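Local coordinates for protein glycoside transferase (Listeria monocytogenes, PDB 6R2M) that probably hydrolyses glycosidic bonds in exopolysaccharide outside the cell, working as a monomer, although a transferase activity is also ascribed to it, at residues A[23-28]-A[294-299]; A[34-39]-A[46-51]; A[78-83]-A[89-94]. One frame throughout, in Å; residues are numbered along the deposited sequence.

Contact 1: residues A[23-28]-A[294-299]; sequences QTYVKE and SNPETT
Y25 reaches out from helix 21-29 and meets the loop 294-299 with a single atom, its hydroxyl oxygen. At 3.0 Å from the carbonyl O of S294, Y25 OH makes at most a weak hydrogen bond to it. The S294 carbonyl sits beyond the edge of the ring and near its plane. The tyrosine gets there by extending fully: CG is anti to the backbone N (chi1 -174°), and the ring stands nearly perpendicular to the plane of the CA-CB-CG bend (chi2 87°). P296 comes in beside the same oxygen, with CD 3.5 Å from Y25 OH and both CB and CG at 3.8 Å, so the proline presents one side of its ring to the phenol end. The two side chains run at about a right angle. Y304, on helix 301-312, meets the Y25 ring with the planes about 20° apart.

The contact lies at the surface and brings a helix near the N-terminus against the loop between helices 278-290 and 301-312, near the C-terminal end of the chain. Within this loop N295, its CG also anti to the backbone N, forms an Asx turn: OD1 takes E297 N at 2.8 Å, tilted slightly from the amide plane. A further bond of 3.3 Å from T298 N to N295 OD1, well above that plane, extends the turn to an Asx motif. The main-chain O of N295 is gripped twice by T299, through N and through OG1, each at 2.8 Å. P296 is linked to K41 by a backbone hydrogen bond, while S294 OG turns instead to D292 OD1.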
loop_
_atom_site.group_PDB
_atom_site.type_symbol
_atom_site.label_atom_id
_atom_site.label_comp_id
_atom_site.label_asym_id
_atom_site.label_seq_id
_atom_site.Cartn_x
_atom_site.Cartn_y
_atom_site.Cartn_z
ATOM N N GLN A 23 4.517 14.193 11.449
ATOM C CA GLN A 23 5.058 13.456 12.591
ATOM C C GLN A 23 4.414 13.917 13.893
ATOM O O GLN A 23 4.016 13.097 14.728
ATOM C CB GLN A 23 6.581 13.627 12.654
ATOM C CG GLN A 23 7.316 13.086 11.426
ATOM C CD GLN A 23 7.606 14.171 10.389
ATOM O OE1 GLN A 23 6.694 14.814 9.873
ATOM N NE2 GLN A 23 8.880 14.373 10.085
ATOM N N THR A 24 4.307 15.237 14.080
ATOM C CA THR A 24 3.669 15.785 15.273
ATOM C C THR A 24 2.212 15.363 15.352
ATOM O O THR A 24 1.740 14.945 16.414
ATOM C CB THR A 24 3.791 17.305 15.264
ATOM O OG1 THR A 24 5.180 17.655 15.342
ATOM C CG2 THR A 24 3.056 17.932 16.455
ATOM N N TYR A 25 1.508 15.406 14.219
ATOM C CA TYR A 25 0.097 15.036 14.193
ATOM C C TYR A 25 -0.089 13.548 14.469
ATOM O O TYR A 25 -1.015 13.153 15.188
ATOM C CB TYR A 25 -0.500 15.415 12.843
ATOM C CG TYR A 25 -1.978 15.196 12.763
ATOM C CD1 TYR A 25 -2.858 16.185 13.179
ATOM C CD2 TYR A 25 -2.504 14.002 12.288
ATOM C CE1 TYR A 25 -4.220 15.996 13.118
ATOM C CE2 TYR A 25 -3.883 13.800 12.215
ATOM C CZ TYR A 25 -4.728 14.820 12.630
ATOM O OH TYR A 25 -6.099 14.667 12.587
ATOM N N VAL A 26 0.799 12.708 13.933
ATOM C CA VAL A 26 0.691 11.276 14.188
ATOM C C VAL A 26 0.953 10.970 15.658
ATOM O O VAL A 26 0.243 10.169 16.277
ATOM C CB VAL A 26 1.650 10.516 13.260
ATOM C CG1 VAL A 26 1.807 9.055 13.732
ATOM C CG2 VAL A 26 1.114 10.580 11.822
ATOM N N LYS A 27 1.984 11.599 16.233
ATOM C CA LYS A 27 2.263 11.426 17.654
ATOM C C LYS A 27 1.058 11.816 18.505
ATOM O O LYS A 27 0.747 11.148 19.495
ATOM C CB LYS A 27 3.496 12.246 18.040
ATOM C CG LYS A 27 4.797 11.660 17.471
ATOM C CD LYS A 27 6.014 12.541 17.735
ATOM C CE LYS A 27 7.268 11.985 17.038
ATOM N NZ LYS A 27 8.311 13.031 16.912
ATOM N N GLU A 28 0.359 12.881 18.120
ATOM C CA GLU A 28 -0.730 13.388 18.951
ATOM C C GLU A 28 -2.043 12.638 18.734
ATOM O O GLU A 28 -2.880 12.594 19.644
ATOM C CB GLU A 28 -0.924 14.885 18.686
ATOM C CG GLU A 28 -2.161 15.506 19.328
ATOM C CD GLU A 28 -1.996 15.743 20.817
ATOM O OE1 GLU A 28 -3.026 15.864 21.523
ATOM O OE2 GLU A 28 -0.839 15.818 21.283
ATOM N N SER A 294 -8.998 15.316 8.354
ATOM C CA SER A 294 -8.563 15.997 9.572
ATOM C C SER A 294 -9.216 15.474 10.849
ATOM O O SER A 294 -8.800 15.881 11.942
ATOM C CB SER A 294 -8.815 17.505 9.459
ATOM O OG SER A 294 -10.198 17.800 9.383
ATOM N N ASN A 295 -10.205 14.594 10.742
ATOM C CA ASN A 295 -10.824 13.993 11.915
ATOM C C ASN A 295 -10.186 12.631 12.145
ATOM O O ASN A 295 -10.474 11.694 11.387
ATOM C CB ASN A 295 -12.336 13.850 11.720
ATOM C CG ASN A 295 -13.036 13.270 12.940
ATOM O OD1 ASN A 295 -12.437 12.549 13.736
ATOM N ND2 ASN A 295 -14.317 13.574 13.083
ATOM N N PRO A 296 -9.334 12.463 13.163
ATOM C CA PRO A 296 -8.639 11.180 13.333
ATOM C C PRO A 296 -9.513 10.104 13.938
ATOM O O PRO A 296 -9.113 8.930 13.927
ATOM C CB PRO A 296 -7.473 11.537 14.258
ATOM C CG PRO A 296 -8.022 12.650 15.102
ATOM C CD PRO A 296 -8.972 13.437 14.205
ATOM N N GLU A 297 -10.695 10.461 14.453
ATOM C CA GLU A 297 -11.613 9.435 14.929
ATOM C C GLU A 297 -12.332 8.739 13.781
ATOM O O GLU A 297 -12.689 7.563 13.904
ATOM C CB GLU A 297 -12.641 10.036 15.895
ATOM C CG GLU A 297 -12.043 10.521 17.196
ATOM C CD GLU A 297 -13.093 11.022 18.181
ATOM O OE1 GLU A 297 -14.160 11.497 17.736
ATOM O OE2 GLU A 297 -12.834 10.941 19.398
ATOM N N THR A 298 -12.548 9.430 12.662
ATOM C CA THR A 298 -13.260 8.850 11.532
ATOM C C THR A 298 -12.394 8.619 10.306
ATOM O O THR A 298 -12.845 7.923 9.383
ATOM C CB THR A 298 -14.447 9.731 11.122
ATOM O OG1 THR A 298 -13.979 11.024 10.718
ATOM C CG2 THR A 298 -15.427 9.868 12.281
ATOM N N THR A 299 -11.196 9.202 10.253
ATOM C CA THR A 299 -10.270 9.017 9.138
ATOM C C THR A 299 -9.319 7.878 9.468
ATOM O O THR A 299 -8.433 8.023 10.318
ATOM C CB THR A 299 -9.478 10.293 8.863
ATOM O OG1 THR A 299 -10.392 11.374 8.641
ATOM C CG2 THR A 299 -8.598 10.149 7.634
#

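Contact 2: residues A[34-39]-A[46-51]; sequences NGLIVD and PHYLAE
V38 pushes CG2 into the notch between P46 and Y48, reaching P46 CB at 3.5 Å and Y48 CE1 at 3.7 Å. With CG2 anti to its backbone N (chi1 76° for CG1), the valine projects one methyl into that notch. Further along the same Y48 ring, the CB of L36 lies 4.0 Å from CD1. L36 CB and V38 CG2 thus both come obliquely against the CD1-CE1 side of the ring, while I37 O comes up at the ring edge.

At the other end D39 reaches the backbone and ring of H47. Its OD1 accepts from H47 N at 3.1 Å, a fairly straight bond (165°) that arrives from above the carboxylate plane. OD2 lies in the plane of the imidazole, at its CD2 edge, with carboxylate and ring almost perpendicular. The return bond, D39 N to H47 O, is weak.

Two waters bridge the backbones: one links I37 O, H47 O and L49 N, the other I37 O and L49 O.

Around this contact, L36 rests on helix 66-79 and I37 on F301 of helix 301-312; H47 ND1 bonds to E90, and L49 is the N-cap residue of helix 50-62, where A50 pairs through its backbone with W89.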
loop_
_atom_site.group_PDB
_atom_site.type_symbol
_atom_site.label_atom_id
_atom_site.label_comp_id
_atom_site.label_asym_id
_atom_site.label_seq_id
_atom_site.Cartn_x
_atom_site.Cartn_y
_atom_site.Cartn_z
ATOM N N ASN A 34 1.729 2.662 23.927
ATOM C CA ASN A 34 2.923 1.862 23.684
ATOM C C ASN A 34 3.702 2.305 22.454
ATOM O O ASN A 34 4.705 1.666 22.115
ATOM C CB ASN A 34 2.555 0.385 23.558
ATOM C CG ASN A 34 1.537 0.117 22.469
ATOM O OD1 ASN A 34 1.153 1.005 21.700
ATOM N ND2 ASN A 34 1.081 -1.125 22.402
ATOM N N GLY A 35 3.278 3.375 21.785
ATOM C CA GLY A 35 4.007 3.878 20.644
ATOM C C GLY A 35 3.574 3.315 19.317
ATOM O O GLY A 35 4.154 3.685 18.286
ATOM N N LEU A 36 2.578 2.438 19.289
ATOM C CA LEU A 36 2.178 1.861 18.014
ATOM C C LEU A 36 1.150 2.752 17.337
ATOM O O LEU A 36 0.383 3.461 17.999
ATOM C CB LEU A 36 1.622 0.447 18.195
ATOM C CG LEU A 36 2.633 -0.528 18.812
ATOM C CD1 LEU A 36 2.174 -1.971 18.673
ATOM C CD2 LEU A 36 4.000 -0.342 18.174
ATOM N N ILE A 37 1.160 2.719 16.002
ATOM C CA ILE A 37 0.243 3.514 15.187
ATOM C C ILE A 37 -1.077 2.767 15.041
ATOM O O ILE A 37 -1.102 1.605 14.617
ATOM C CB ILE A 37 0.872 3.817 13.815
ATOM C CG1 ILE A 37 2.301 4.358 13.967
ATOM C CG2 ILE A 37 -0.020 4.770 12.993
ATOM C CD1 ILE A 37 2.415 5.581 14.829
ATOM N N VAL A 38 -2.190 3.448 15.375
ATOM C CA VAL A 38 -3.524 2.856 15.377
ATOM C C VAL A 38 -4.289 3.281 14.125
ATOM O O VAL A 38 -3.977 4.292 13.484
ATOM C CB VAL A 38 -4.277 3.250 16.667
ATOM C CG1 VAL A 38 -4.754 4.688 16.577
ATOM C CG2 VAL A 38 -5.431 2.288 16.932
ATOM N N ASP A 39 -5.317 2.500 13.769
ATOM C CA ASP A 39 -6.074 2.786 12.555
ATOM C C ASP A 39 -7.021 3.969 12.728
ATOM O O ASP A 39 -7.180 4.771 11.803
ATOM C CB ASP A 39 -6.824 1.533 12.060
ATOM C CG ASP A 39 -7.714 0.869 13.123
ATOM O OD1 ASP A 39 -7.585 1.136 14.333
ATOM O OD2 ASP A 39 -8.550 0.031 12.711
ATOM N N PRO A 46 -9.451 -1.146 18.248
ATOM C CA PRO A 46 -8.253 -0.625 17.582
ATOM C C PRO A 46 -7.422 -1.735 16.966
ATOM O O PRO A 46 -7.345 -2.849 17.489
ATOM C CB PRO A 46 -7.485 0.057 18.716
ATOM C CG PRO A 46 -7.891 -0.701 19.934
ATOM C CD PRO A 46 -9.321 -1.113 19.714
ATOM N N HIS A 47 -6.767 -1.402 15.855
ATOM C CA HIS A 47 -5.850 -2.317 15.190
ATOM C C HIS A 47 -4.532 -1.605 14.954
ATOM O O HIS A 47 -4.518 -0.470 14.460
ATOM C CB HIS A 47 -6.425 -2.816 13.874
ATOM C CG HIS A 47 -7.642 -3.658 14.052
ATOM N ND1 HIS A 47 -7.576 -4.985 14.429
ATOM C CD2 HIS A 47 -8.956 -3.362 13.932
ATOM C CE1 HIS A 47 -8.801 -5.472 14.514
ATOM N NE2 HIS A 47 -9.658 -4.508 14.216
ATOM N N TYR A 48 -3.437 -2.273 15.309
ATOM C CA TYR A 48 -2.082 -1.748 15.166
ATOM C C TYR A 48 -1.441 -2.488 13.996
ATOM O O TYR A 48 -0.821 -3.535 14.169
ATOM C CB TYR A 48 -1.293 -1.921 16.461
ATOM C CG TYR A 48 -2.084 -1.452 17.655
ATOM C CD1 TYR A 48 -2.291 -0.098 17.880
ATOM C CD2 TYR A 48 -2.652 -2.365 18.527
ATOM C CE1 TYR A 48 -3.042 0.338 18.969
ATOM C CE2 TYR A 48 -3.394 -1.945 19.614
ATOM C CZ TYR A 48 -3.587 -0.597 19.826
ATOM O OH TYR A 48 -4.326 -0.178 20.913
ATOM N N LEU A 49 -1.585 -1.914 12.802
ATOM C CA LEU A 49 -1.382 -2.626 11.540
ATOM C C LEU A 49 0.049 -2.496 11.027
ATOM O O LEU A 49 0.647 -1.420 11.093
ATOM C CB LEU A 49 -2.336 -2.081 10.471
ATOM C CG LEU A 49 -3.832 -2.158 10.813
ATOM C CD1 LEU A 49 -4.637 -1.308 9.843
ATOM C CD2 LEU A 49 -4.293 -3.600 10.734
ATOM N N ALA A 50 0.593 -3.606 10.498
ATOM C CA ALA A 50 1.852 -3.511 9.767
ATOM C C ALA A 50 1.717 -2.559 8.596
ATOM O O ALA A 50 2.695 -1.902 8.203
ATOM C CB ALA A 50 2.306 -4.900 9.289
ATOM N N GLU A 51 0.516 -2.481 8.026
ATOM C CA GLU A 51 0.232 -1.547 6.952
ATOM C C GLU A 51 0.502 -0.114 7.390
ATOM O O GLU A 51 1.161 0.658 6.676
ATOM C CB GLU A 51 -1.225 -1.730 6.532
ATOM C CG GLU A 51 -1.735 -0.739 5.521
ATOM C CD GLU A 51 -3.190 -0.991 5.238
ATOM O OE1 GLU A 51 -4.036 -0.536 6.033
ATOM O OE2 GLU A 51 -3.475 -1.664 4.237
HETATM O O HOH W 1 -2.743 0.730 12.640
HETATM O O HOH W 2 0.978 0.081 13.455
#

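Contact 3: residues A[78-83]-A[89-94]; sequences KNFITE and WEATDA
The methyl of A91 sits on a face of the F80 ring. CB is 3.8 Å from the ring centroid and 19° off the normal, a CH-pi contact displaced slightly toward the rim, nearest to CE2 and CZ, with CZ at 3.7 Å. The same methyl also touches N79 O, of the residue before F80, at 3.7 Å, and the N79 CB is a little farther off. A91 therefore plugs the corner between the end of helix 66-79 and the phenylalanine that follows it. F80 CE2 also nears A91 N at 3.8 Å. More loosely, F80 CE2 lies obliquely 4.2 Å from E90 C.

Two features set these groups in place. A91 is the centre of an inverse gamma turn, closed by a weak bond from T92 N to E90 O (3.1 Å), and its CB is directed toward the 78-83 segment. F80 holds CG anti to its carbonyl carbon (chi1 -69°), which swings the ring over toward the 89-94 loop.

In the next layer out, F80 packs on A50 and I53 of helix 50-62. On the loop itself, E90 lays CG over one face of the W89 ring.

With carbon against carbon and carbon against a carbonyl oxygen, the two segments hold each other by shape and dispersion, while the directional bonds run outward: F80 to K88 and A91 to Y48 through the backbone, and E90 OE1 to H47 ND1.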
loop_
_atom_site.group_PDB
_atom_site.type_symbol
_atom_site.label_atom_id
_atom_site.label_comp_id
_atom_site.label_asym_id
_atom_site.label_seq_id
_atom_site.Cartn_x
_atom_site.Cartn_y
_atom_site.Cartn_z
ATOM N N LYS A 78 10.364 -4.716 17.803
ATOM C CA LYS A 78 9.914 -5.188 19.103
ATOM C C LYS A 78 8.485 -5.707 19.097
ATOM O O LYS A 78 8.132 -6.495 19.981
ATOM C CB LYS A 78 10.060 -4.075 20.138
ATOM C CG LYS A 78 11.493 -3.577 20.244
ATOM C CD LYS A 78 11.864 -3.204 21.669
ATOM C CE LYS A 78 12.914 -2.108 21.698
ATOM N NZ LYS A 78 12.274 -0.777 21.806
ATOM N N ASN A 79 7.657 -5.307 18.132
ATOM C CA ASN A 79 6.244 -5.642 18.184
ATOM C C ASN A 79 5.735 -6.426 16.992
ATOM O O ASN A 79 4.677 -7.052 17.110
ATOM C CB ASN A 79 5.385 -4.373 18.325
ATOM C CG ASN A 79 5.653 -3.628 19.617
ATOM O OD1 ASN A 79 5.082 -3.951 20.658
ATOM N ND2 ASN A 79 6.547 -2.639 19.567
ATOM N N PHE A 80 6.437 -6.414 15.856
ATOM C CA PHE A 80 5.905 -7.022 14.641
ATOM C C PHE A 80 6.740 -8.180 14.121
ATOM O O PHE A 80 6.175 -9.156 13.610
ATOM C CB PHE A 80 5.780 -5.976 13.526
ATOM C CG PHE A 80 4.718 -4.932 13.766
ATOM C CD1 PHE A 80 5.004 -3.780 14.484
ATOM C CD2 PHE A 80 3.439 -5.093 13.251
ATOM C CE1 PHE A 80 4.027 -2.800 14.690
ATOM C CE2 PHE A 80 2.455 -4.115 13.461
ATOM C CZ PHE A 80 2.757 -2.977 14.178
ATOM N N ILE A 81 8.063 -8.116 14.226
ATOM C CA ILE A 81 8.926 -9.112 13.595
ATOM C C ILE A 81 9.122 -10.296 14.530
ATOM O O ILE A 81 9.558 -10.132 15.680
ATOM C CB ILE A 81 10.274 -8.502 13.194
ATOM C CG1 ILE A 81 10.030 -7.363 12.202
ATOM C CG2 ILE A 81 11.143 -9.584 12.559
ATOM C CD1 ILE A 81 11.277 -6.597 11.840
ATOM N N THR A 82 8.814 -11.490 14.035
ATOM C CA THR A 82 9.000 -12.699 14.828
ATOM C C THR A 82 10.462 -13.128 14.837
ATOM O O THR A 82 11.302 -12.605 14.102
ATOM C CB THR A 82 8.146 -13.839 14.291
ATOM O OG1 THR A 82 8.670 -14.280 13.028
ATOM C CG2 THR A 82 6.694 -13.398 14.152
ATOM N N GLU A 83 10.755 -14.133 15.664
ATOM C CA GLU A 83 12.122 -14.628 15.731
ATOM C C GLU A 83 12.550 -15.325 14.445
ATOM O O GLU A 83 13.754 -15.428 14.190
ATOM C CB GLU A 83 12.288 -15.559 16.933
ATOM C CG GLU A 83 11.620 -16.915 16.795
ATOM C CD GLU A 83 11.700 -17.730 18.077
ATOM O OE1 GLU A 83 12.676 -17.556 18.841
ATOM O OE2 GLU A 83 10.785 -18.547 18.320
ATOM N N TRP A 89 0.896 -9.214 10.514
ATOM C CA TRP A 89 0.116 -8.172 9.839
ATOM C C TRP A 89 -0.507 -7.198 10.838
ATOM O O TRP A 89 -0.835 -6.072 10.457
ATOM C CB TRP A 89 -0.953 -8.790 8.915
ATOM C CG TRP A 89 -2.139 -9.379 9.614
ATOM C CD1 TRP A 89 -2.296 -10.677 10.022
ATOM C CD2 TRP A 89 -3.352 -8.698 9.979
ATOM N NE1 TRP A 89 -3.530 -10.839 10.617
ATOM C CE2 TRP A 89 -4.193 -9.641 10.604
ATOM C CE3 TRP A 89 -3.813 -7.384 9.827
ATOM C CZ2 TRP A 89 -5.460 -9.310 11.095
ATOM C CZ3 TRP A 89 -5.075 -7.059 10.314
ATOM C CH2 TRP A 89 -5.882 -8.015 10.940
ATOM N N GLU A 90 -0.656 -7.593 12.107
ATOM C CA GLU A 90 -0.975 -6.645 13.173
ATOM C C GLU A 90 -0.296 -7.112 14.454
ATOM O O GLU A 90 0.048 -8.287 14.611
ATOM C CB GLU A 90 -2.494 -6.473 13.359
ATOM C CG GLU A 90 -3.221 -7.655 13.976
ATOM C CD GLU A 90 -4.696 -7.352 14.227
ATOM O OE1 GLU A 90 -5.062 -6.151 14.262
ATOM O OE2 GLU A 90 -5.479 -8.311 14.382
ATOM N N ALA A 91 -0.083 -6.171 15.372
ATOM C CA ALA A 91 0.780 -6.422 16.530
ATOM C C ALA A 91 -0.048 -6.927 17.710
ATOM O O ALA A 91 -0.338 -6.198 18.668
ATOM C CB ALA A 91 1.550 -5.159 16.894
ATOM N N THR A 92 -0.432 -8.204 17.638
ATOM C CA THR A 92 -1.033 -8.892 18.773
ATOM C C THR A 92 -0.397 -10.271 18.906
ATOM O O THR A 92 0.119 -10.845 17.941
ATOM C CB THR A 92 -2.568 -9.045 18.661
ATOM O OG1 THR A 92 -2.901 -9.998 17.644
ATOM C CG2 THR A 92 -3.247 -7.723 18.340
ATOM N N ASP A 93 -0.442 -10.797 20.132
ATOM C CA ASP A 93 0.114 -12.119 20.395
ATOM C C ASP A 93 -0.628 -13.193 19.616
ATOM O O ASP A 93 -0.035 -14.214 19.240
ATOM C CB ASP A 93 0.070 -12.404 21.906
ATOM C CG ASP A 93 0.609 -13.786 22.263
ATOM O OD1 ASP A 93 1.748 -14.117 21.851
ATOM O OD2 ASP A 93 -0.101 -14.539 22.975
ATOM N N ALA A 94 -1.910 -12.970 19.342
ATOM C CA ALA A 94 -2.750 -13.953 18.673
ATOM C C ALA A 94 -2.570 -13.971 17.166
ATOM O O ALA A 94 -3.128 -14.853 16.506
ATOM C CB ALA A 94 -4.220 -13.695 18.988
#

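Contact 1 is a surface contact made by one polar side-chain end. Contacts 2 and 3 are partly buried and rest more on apolar fit, contact 2 adding a carboxylate-to-backbone bond and bridging waters. Contacts 1 and 2 touch through V26 CG1 and I37 CD1, 3.7 Å apart, where helix 21-29 meets the chain leading to helix 50-62. Contacts 2 and 3 are joined by two probable hydrogen bonds, H47 ND1 to E90 OE1 and A50 N to W89 O, both 2.8 Å, with Y48 O packing on F80 CE2. Contacts 1 and 3 do not meet, their nearest atoms being about 12 Å apart. The largely helical chain is consistent with an (alpha/alpha)6-type toroid, as in glycoside hydrolase relatives.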